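Local structure of ATP:cob(I)alamin adenosyltransferase (Salmonella enterica subsp. enterica serovar Livingstone, 5CX7) at residues E[35-40]-E[120-125]; E[63-68]-E[100-105]; E[31-36]-E[131-136]. The protein binds heme through the C-terminal domain of PduO, an enzyme that probably converts cob(I)alamin to adenosylcobalamin, the cofactor of propanediol dehydratase. All blocks are in the same frame, centred on the assembly; numbering follows the deposited sequence.

Contact 1 (E[35-40]-E[120-125])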
loop_
_atom_site.group_PDB
_atom_site.type_symbol
_atom_site.label_atom_id
_atom_site.label_comp_id
_atom_site.label_asym_id
_atom_site.label_seq_id
_atom_site.Cartn_x
_atom_site.Cartn_y
_atom_site.Cartn_z
ATOM N N VAL E 35 15.898 20.239 11.359
ATOM C CA VAL E 35 14.517 19.886 11.068
ATOM C C VAL E 35 14.270 19.727 9.588
ATOM O O VAL E 35 15.065 20.142 8.743
ATOM C CB VAL E 35 13.493 20.876 11.686
ATOM C CG1 VAL E 35 13.637 20.921 13.213
ATOM C CG2 VAL E 35 13.620 22.281 11.079
ATOM N N VAL E 36 13.092 19.144 9.294
ATOM C CA VAL E 36 12.506 19.243 8.041
ATOM C C VAL E 36 11.342 20.248 8.133
ATOM O O VAL E 36 10.569 20.226 9.074
ATOM C CB VAL E 36 11.936 17.852 7.542
ATOM C CG1 VAL E 36 11.182 17.998 6.212
ATOM C CG2 VAL E 36 13.022 16.847 7.401
ATOM N N VAL E 37 11.245 21.097 7.113
ATOM C CA VAL E 37 10.214 22.155 6.968
ATOM C C VAL E 37 9.385 21.833 5.790
ATOM O O VAL E 37 9.923 21.498 4.730
ATOM C CB VAL E 37 10.833 23.559 6.657
ATOM C CG1 VAL E 37 9.781 24.625 6.545
ATOM C CG2 VAL E 37 11.868 23.918 7.698
ATOM N N SER E 38 8.089 21.874 5.955
ATOM C CA SER E 38 7.227 21.576 4.884
ATOM C C SER E 38 6.088 22.563 4.859
ATOM O O SER E 38 5.505 22.883 5.878
ATOM C CB SER E 38 6.655 20.120 5.001
ATOM O OG SER E 38 5.588 19.918 4.037
ATOM N N ILE E 39 5.762 23.003 3.672
ATOM C CA ILE E 39 4.628 23.917 3.439
ATOM C C ILE E 39 3.740 23.228 2.383
ATOM O O ILE E 39 4.210 22.863 1.341
ATOM C CB ILE E 39 5.051 25.296 2.947
ATOM C CG1 ILE E 39 6.055 25.928 3.938
ATOM C CG2 ILE E 39 3.851 26.205 2.807
ATOM C CD1 ILE E 39 6.734 27.169 3.436
ATOM N N VAL E 40 2.449 23.208 2.687
ATOM C CA VAL E 40 1.422 22.811 1.734
ATOM C C VAL E 40 0.475 24.004 1.467
ATOM O O VAL E 40 0.407 24.945 2.243
ATOM C CB VAL E 40 0.618 21.569 2.181
ATOM C CG1 VAL E 40 1.520 20.389 2.451
ATOM C CG2 VAL E 40 -0.237 21.883 3.384
ATOM N N LEU E 120 1.753 24.685 7.491
ATOM C CA LEU E 120 3.202 24.566 7.754
ATOM C C LEU E 120 3.418 23.429 8.720
ATOM O O LEU E 120 2.756 23.349 9.730
ATOM C CB LEU E 120 3.741 25.890 8.354
ATOM C CG LEU E 120 5.151 25.854 8.907
ATOM C CD1 LEU E 120 6.130 25.859 7.795
ATOM C CD2 LEU E 120 5.410 27.046 9.845
ATOM N N GLY E 121 4.436 22.639 8.464
ATOM C CA GLY E 121 4.823 21.559 9.328
ATOM C C GLY E 121 6.303 21.449 9.577
ATOM O O GLY E 121 7.115 21.629 8.681
ATOM N N ILE E 122 6.647 21.219 10.840
ATOM C CA ILE E 122 8.020 21.090 11.290
ATOM C C ILE E 122 8.188 19.806 12.064
ATOM O O ILE E 122 7.374 19.492 12.904
ATOM C CB ILE E 122 8.428 22.227 12.296
ATOM C CG1 ILE E 122 8.179 23.637 11.668
ATOM C CG2 ILE E 122 9.863 22.063 12.707
ATOM C CD1 ILE E 122 9.050 23.965 10.434
ATOM N N SER E 123 9.266 19.091 11.773
ATOM C CA SER E 123 9.600 17.944 12.522
ATOM C C SER E 123 11.088 17.804 12.609
ATOM O O SER E 123 11.834 18.116 11.678
ATOM C CB SER E 123 9.005 16.629 11.866
ATOM O OG SER E 123 9.336 15.501 12.694
ATOM N N GLY E 124 11.530 17.233 13.715
ATOM C CA GLY E 124 12.959 16.974 13.940
ATOM C C GLY E 124 13.457 17.224 15.333
ATOM O O GLY E 124 14.455 16.610 15.783
ATOM N N GLY E 125 12.767 18.095 16.048
ATOM C CA GLY E 125 13.044 18.314 17.463
ATOM C C GLY E 125 12.035 17.673 18.376
ATOM O O GLY E 125 11.377 16.670 18.022
#

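Contact 2 (E[63-68]-E[100-105])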
loop_
_atom_site.group_PDB
_atom_site.type_symbol
_atom_site.label_atom_id
_atom_site.label_comp_id
_atom_site.label_asym_id
_atom_site.label_seq_id
_atom_site.Cartn_x
_atom_site.Cartn_y
_atom_site.Cartn_z
ATOM N N ALA E 63 7.023 15.847 8.882
ATOM C CA ALA E 63 6.794 17.293 8.581
ATOM C C ALA E 63 5.710 17.543 7.476
ATOM O O ALA E 63 4.769 18.322 7.720
ATOM C CB ALA E 63 8.089 18.044 8.284
ATOM N N PRO E 64 5.783 16.838 6.309
ATOM C CA PRO E 64 4.743 17.080 5.316
ATOM C C PRO E 64 3.399 16.612 5.803
ATOM O O PRO E 64 2.351 17.236 5.483
ATOM C CB PRO E 64 5.185 16.270 4.093
ATOM C CG PRO E 64 6.647 15.955 4.355
ATOM C CD PRO E 64 6.925 16.060 5.779
ATOM N N LYS E 65 3.381 15.528 6.543
ATOM C CA LYS E 65 2.093 15.088 7.158
ATOM C C LYS E 65 1.489 16.103 8.099
ATOM O O LYS E 65 0.261 16.286 8.149
ATOM C CB LYS E 65 2.241 13.722 7.841
ATOM C CG LYS E 65 2.406 12.604 6.770
ATOM C CD LYS E 65 2.577 11.275 7.422
ATOM C CE LYS E 65 2.395 10.170 6.300
ATOM N NZ LYS E 65 2.406 8.842 6.909
ATOM N N LYS E 66 2.314 16.682 8.953
ATOM C CA LYS E 66 1.784 17.756 9.814
ATOM C C LYS E 66 1.166 18.885 9.057
ATOM O O LYS E 66 0.133 19.464 9.447
ATOM C CB LYS E 66 2.862 18.260 10.769
ATOM C CG LYS E 66 3.265 17.314 11.846
ATOM C CD LYS E 66 4.303 17.969 12.801
ATOM C CE LYS E 66 5.009 16.913 13.642
ATOM N NZ LYS E 66 6.048 17.497 14.529
ATOM N N ALA E 67 1.843 19.312 7.988
ATOM C CA ALA E 67 1.390 20.414 7.194
ATOM C C ALA E 67 0.094 20.083 6.522
ATOM O O ALA E 67 -0.883 20.891 6.532
ATOM C CB ALA E 67 2.429 20.781 6.173
ATOM N N TRP E 68 0.038 18.845 5.973
ATOM C CA TRP E 68 -1.192 18.388 5.341
ATOM C C TRP E 68 -2.369 18.264 6.329
ATOM O O TRP E 68 -3.490 18.697 6.006
ATOM C CB TRP E 68 -0.969 17.010 4.680
ATOM C CG TRP E 68 -2.153 16.584 3.899
ATOM C CD1 TRP E 68 -2.414 16.858 2.618
ATOM C CD2 TRP E 68 -3.187 15.718 4.335
ATOM N NE1 TRP E 68 -3.590 16.251 2.199
ATOM C CE2 TRP E 68 -4.087 15.535 3.224
ATOM C CE3 TRP E 68 -3.464 15.065 5.529
ATOM C CZ2 TRP E 68 -5.196 14.720 3.286
ATOM C CZ3 TRP E 68 -4.660 14.326 5.615
ATOM C CH2 TRP E 68 -5.460 14.124 4.492
ATOM N N LYS E 100 -2.038 9.374 7.445
ATOM C CA LYS E 100 -1.891 10.671 6.777
ATOM C C LYS E 100 -1.958 11.858 7.732
ATOM O O LYS E 100 -1.476 12.945 7.386
ATOM C CB LYS E 100 -2.933 10.857 5.707
ATOM C CG LYS E 100 -2.613 9.962 4.509
ATOM C CD LYS E 100 -3.388 10.385 3.302
ATOM C CE LYS E 100 -4.854 10.165 3.501
ATOM N NZ LYS E 100 -5.114 8.708 3.530
ATOM N N VAL E 101 -2.561 11.676 8.889
ATOM C CA VAL E 101 -2.709 12.729 9.872
ATOM C C VAL E 101 -1.739 12.480 11.041
ATOM O O VAL E 101 -1.555 11.339 11.466
ATOM C CB VAL E 101 -4.116 12.953 10.418
ATOM C CG1 VAL E 101 -5.024 13.435 9.277
ATOM C CG2 VAL E 101 -4.649 11.752 11.147
ATOM N N VAL E 102 -1.119 13.575 11.527
ATOM C CA VAL E 102 -0.268 13.543 12.693
ATOM C C VAL E 102 -0.932 14.382 13.738
ATOM O O VAL E 102 -1.356 15.523 13.444
ATOM C CB VAL E 102 1.164 14.052 12.342
ATOM C CG1 VAL E 102 1.982 14.224 13.616
ATOM C CG2 VAL E 102 1.881 13.084 11.397
ATOM N N THR E 103 -0.987 13.876 14.950
ATOM C CA THR E 103 -1.818 14.441 16.008
ATOM C C THR E 103 -1.055 14.996 17.188
ATOM O O THR E 103 -1.618 15.259 18.269
ATOM C CB THR E 103 -2.810 13.376 16.487
ATOM O OG1 THR E 103 -2.090 12.194 16.878
ATOM C CG2 THR E 103 -3.731 12.998 15.318
ATOM N N PHE E 104 0.252 15.174 17.004
ATOM C CA PHE E 104 1.055 15.977 17.953
ATOM C C PHE E 104 1.588 17.203 17.275
ATOM O O PHE E 104 1.585 17.348 16.067
ATOM C CB PHE E 104 2.180 15.116 18.618
ATOM C CG PHE E 104 3.032 14.334 17.641
ATOM C CD1 PHE E 104 4.096 14.940 16.962
ATOM C CD2 PHE E 104 2.850 12.961 17.479
ATOM C CE1 PHE E 104 4.877 14.227 16.050
ATOM C CE2 PHE E 104 3.680 12.243 16.635
ATOM C CZ PHE E 104 4.645 12.867 15.870
ATOM N N GLY E 105 2.065 18.137 18.126
ATOM C CA GLY E 105 2.417 19.445 17.675
ATOM C C GLY E 105 3.469 19.577 16.622
ATOM O O GLY E 105 4.404 18.776 16.471
#

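Contact 3 (E[31-36]-E[131-136])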
loop_
_atom_site.group_PDB
_atom_site.type_symbol
_atom_site.label_atom_id
_atom_site.label_comp_id
_atom_site.label_asym_id
_atom_site.label_seq_id
_atom_site.Cartn_x
_atom_site.Cartn_y
_atom_site.Cartn_z
ATOM N N LEU E 31 18.204 26.992 17.742
ATOM C CA LEU E 31 17.946 25.959 18.709
ATOM C C LEU E 31 18.940 24.825 18.619
ATOM O O LEU E 31 18.846 23.930 19.439
ATOM C CB LEU E 31 16.502 25.454 18.576
ATOM C CG LEU E 31 15.411 26.481 18.854
ATOM C CD1 LEU E 31 14.038 25.876 18.704
ATOM C CD2 LEU E 31 15.546 27.090 20.256
ATOM N N GLN E 32 19.770 24.835 17.589
ATOM C CA GLN E 32 20.710 23.759 17.271
ATOM C C GLN E 32 20.020 22.373 17.071
ATOM O O GLN E 32 20.470 21.369 17.618
ATOM C CB GLN E 32 21.775 23.648 18.352
ATOM C CG GLN E 32 22.602 24.924 18.410
ATOM C CD GLN E 32 23.825 24.794 19.310
ATOM O OE1 GLN E 32 24.886 24.660 18.789
ATOM N NE2 GLN E 32 23.691 24.895 20.620
ATOM N N VAL E 33 18.897 22.379 16.371
ATOM C CA VAL E 33 18.225 21.136 16.061
ATOM C C VAL E 33 17.917 21.134 14.555
ATOM O O VAL E 33 17.359 22.083 14.043
ATOM C CB VAL E 33 17.016 20.874 16.943
ATOM C CG1 VAL E 33 16.055 22.026 16.944
ATOM C CG2 VAL E 33 16.303 19.590 16.521
ATOM N N PRO E 34 18.415 20.136 13.850
ATOM C CA PRO E 34 18.061 20.052 12.445
ATOM C C PRO E 34 16.650 19.539 12.204
ATOM O O PRO E 34 16.257 18.551 12.809
ATOM C CB PRO E 34 19.089 19.054 11.886
ATOM C CG PRO E 34 19.525 18.230 13.023
ATOM C CD PRO E 34 19.277 19.004 14.284
ATOM N N VAL E 35 15.898 20.239 11.359
ATOM C CA VAL E 35 14.517 19.886 11.068
ATOM C C VAL E 35 14.270 19.727 9.588
ATOM O O VAL E 35 15.065 20.142 8.743
ATOM C CB VAL E 35 13.493 20.876 11.686
ATOM C CG1 VAL E 35 13.637 20.921 13.213
ATOM C CG2 VAL E 35 13.620 22.281 11.079
ATOM N N VAL E 36 13.092 19.144 9.294
ATOM C CA VAL E 36 12.506 19.243 8.041
ATOM C C VAL E 36 11.342 20.248 8.133
ATOM O O VAL E 36 10.569 20.226 9.074
ATOM C CB VAL E 36 11.936 17.852 7.542
ATOM C CG1 VAL E 36 11.182 17.998 6.212
ATOM C CG2 VAL E 36 13.022 16.847 7.401
ATOM N N MET E 131 7.052 23.158 17.532
ATOM C CA MET E 131 6.079 24.197 17.650
ATOM C C MET E 131 6.756 25.586 17.670
ATOM O O MET E 131 6.225 26.540 17.116
ATOM C CB MET E 131 5.199 23.988 18.864
ATOM C CG MET E 131 4.243 22.745 18.707
ATOM S SD MET E 131 3.405 22.288 20.183
ATOM C CE MET E 131 2.263 23.656 20.272
ATOM N N ASP E 132 7.787 25.730 18.448
ATOM C CA ASP E 132 8.548 27.000 18.531
ATOM C C ASP E 132 9.025 27.429 17.187
ATOM O O ASP E 132 8.823 28.592 16.764
ATOM C CB ASP E 132 9.709 26.781 19.496
ATOM C CG ASP E 132 10.628 28.048 19.691
ATOM O OD1 ASP E 132 10.724 28.871 18.791
ATOM O OD2 ASP E 132 11.383 28.036 20.656
ATOM N N ILE E 133 9.669 26.521 16.475
ATOM C CA ILE E 133 10.117 26.798 15.106
ATOM C C ILE E 133 8.990 27.213 14.155
ATOM O O ILE E 133 9.128 28.214 13.484
ATOM C CB ILE E 133 10.895 25.618 14.535
ATOM C CG1 ILE E 133 12.213 25.393 15.346
ATOM C CG2 ILE E 133 11.221 25.788 13.073
ATOM C CD1 ILE E 133 12.778 23.992 15.244
ATOM N N ALA E 134 7.886 26.467 14.191
ATOM C CA ALA E 134 6.745 26.769 13.383
ATOM C C ALA E 134 6.169 28.156 13.726
ATOM O O ALA E 134 5.887 28.930 12.838
ATOM C CB ALA E 134 5.682 25.698 13.559
ATOM N N GLN E 135 5.977 28.424 14.991
ATOM C CA GLN E 135 5.430 29.722 15.437
ATOM C C GLN E 135 6.324 30.894 15.065
ATOM O O GLN E 135 5.844 31.931 14.634
ATOM C CB GLN E 135 5.196 29.734 16.943
ATOM C CG GLN E 135 4.040 28.863 17.407
ATOM C CD GLN E 135 4.206 28.457 18.882
ATOM O OE1 GLN E 135 5.012 29.002 19.589
ATOM N NE2 GLN E 135 3.443 27.470 19.320
ATOM N N THR E 136 7.611 30.709 15.215
ATOM C CA THR E 136 8.601 31.736 14.836
ATOM C C THR E 136 8.506 32.025 13.352
ATOM O O THR E 136 8.573 33.180 12.948
ATOM C CB THR E 136 10.041 31.284 15.237
ATOM O OG1 THR E 136 10.070 31.020 16.627
ATOM C CG2 THR E 136 11.102 32.359 14.906
#

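Contact 1 (E[35-40]-E[120-125])
Ile122 sets CG1 anti to its carbonyl carbon and then bends about the CB-CG1 bond (chi2 -65°), which brings its end to rest against Val37: Ile122 CD1 lies 3.9 Å from Val37 CG2 and nearly as close to Val37 CG1. The two side chains run side by side in the same direction. Leu120, with CG anti to the backbone N (chi1 170°), reaches across with CD1, which lies 3.6 Å from Ser38 O and 3.9 Å from Ile39 CG1. Val35 CB leans on Ile122 CG2 at 4.0 Å. Beneath this apolar row the antiparallel ladder is regular. Hydrogen-bonded pairs Val36–Ser123 and Ser38–Gly121 alternate with the non-hydrogen-bonded pairs Val37–Ile122 and Ile39–Leu120, with Val36 N to Ser123 O at 2.9 Å and Gly121 N to Ser38 O at 2.8 Å. Strands 36-41 and 115-123 are thus joined as the two central strands of the four-stranded antiparallel sheet of this HbpS-like domain. On the opposite face, Ser123 OG bonds to Ser59 OG. Helix 59-72 covers that face over Val36 and Ser38, helices 14-31 and 127-139 cover the face of Val37 and Ile122, and strand 46-51 pairs with the far edge of 36-41.

Contact 2 (E[63-68]-E[100-105])
Lys66 and Gly105 form the polar link of this contact: Lys66 NZ donates to Gly105 O at 2.8 Å, tilted 20° from the carbonyl plane. The Lys66 side chain is extended beyond CG, which carries the ammonium from the helix across to the loop. Lys66 NZ is also held by a salt bridge to Asp130 and a hydrogen bond to Ile122 O, so several acceptors surround a charge in buried surroundings. Lys65 turns its NZ elsewhere, to a salt bridge with Glu61 and hydrogen bonds to Gly99 O and to His96 O of a neighbouring subunit.

The aliphatic parts of both lysines do the packing. Lys65 CB sits 3.6 Å from Val102 CG2, and Lys66 CG lies 3.8 Å from Val102 CG1. That same valine CG1 rests 3.7 Å above the plane of the Phe104 ring, over its centre, while the Lys66 chain crosses Phe104 at about a right angle, with Lys66 CE 3.6 Å from Phe104 CE1. In the HbpS-like fold, helix 59-72 lies on one face of the antiparallel sheet, and segment 100-105 crosses beside it on the way to strand 107-112.

The indole of Trp68 makes the third group. Its CG is anti to the backbone N (chi1 -174°), bringing the six-membered ring to the start of the loop: Val101 CG1 meets the ring edge in plane, 3.8 Å from Trp68 CZ3, and Lys100 O approaches Trp68 CE3 obliquely at 3.4 Å. Lys100 CB and CE border the same ring, and Lys100 NZ continues to a salt bridge with Glu61 of a third subunit, whose Leu57 packs on Trp68.

Contact 3 (E[31-36]-E[131-136])
Leu31 and Ile133 have the closest pair of CA atoms, still 8.7 Å apart, so the meeting is left to side chains. Segment 31-36 follows helix 14-31: Gln32 takes a positive phi of 57° in a Schellman motif, and the chain then extends through Val33 and Pro34 toward strand 36-41. Segment 131-136 is helical throughout, and Thr136 OG1 adds a bond of 2.7 Å to Asp132 O, which also accepts from Thr136 N on the other face of its carbonyl plane.

Ile133 carries the contact. Its CG1 stands anti to the carbonyl carbon (chi1 -64°) and the chain reaches on to CD1: Ile133 CD1 touches Val35 CG1 at 3.8 Å and, more loosely, Val33 CG1 at 4.2 Å. Leu31 also packs on it, sliding past in the opposite direction with Leu31 CD1 3.9 Å from Ile133 CG1. The same Leu31 CD1 lies 3.9 Å from Asp132 OD2, a plain van der Waals neighbour; that carboxylate oxygen is engaged by Arg27 in a salt bridge, which ties the two helices together beside the apolar patch.

Helix 14-31 supplies residues of the heme pocket and, probably, the magnesium-binding Glu26 and Gln29. At its end it turns through the Schellman motif into the antiparallel sheet of the HbpS-like fold, with helix 127-139 packed against that turn.

How the contacts relate
Contacts 1 and 2 are buried, whereas contact 3 is only partly so, lying farther from the centre of the chain. Contact 1 joins two central strands by backbone hydrogen bonds; contact 2 joins a helix to a loop by lysine chains, rings and one side-chain bond, and is the one that neighbouring subunits touch; contact 3 is made by side-chain van der Waals contacts, mostly between apolar groups. Contacts 1 and 3 share Val35 and Val36, of which Val35 touches in both, and Ala134 packs on Ile122 and Leu120. Lys66 of contact 2 also probably hydrogen-bonds Ile122 O of contact 1, and Ala63 packs on Val36 O.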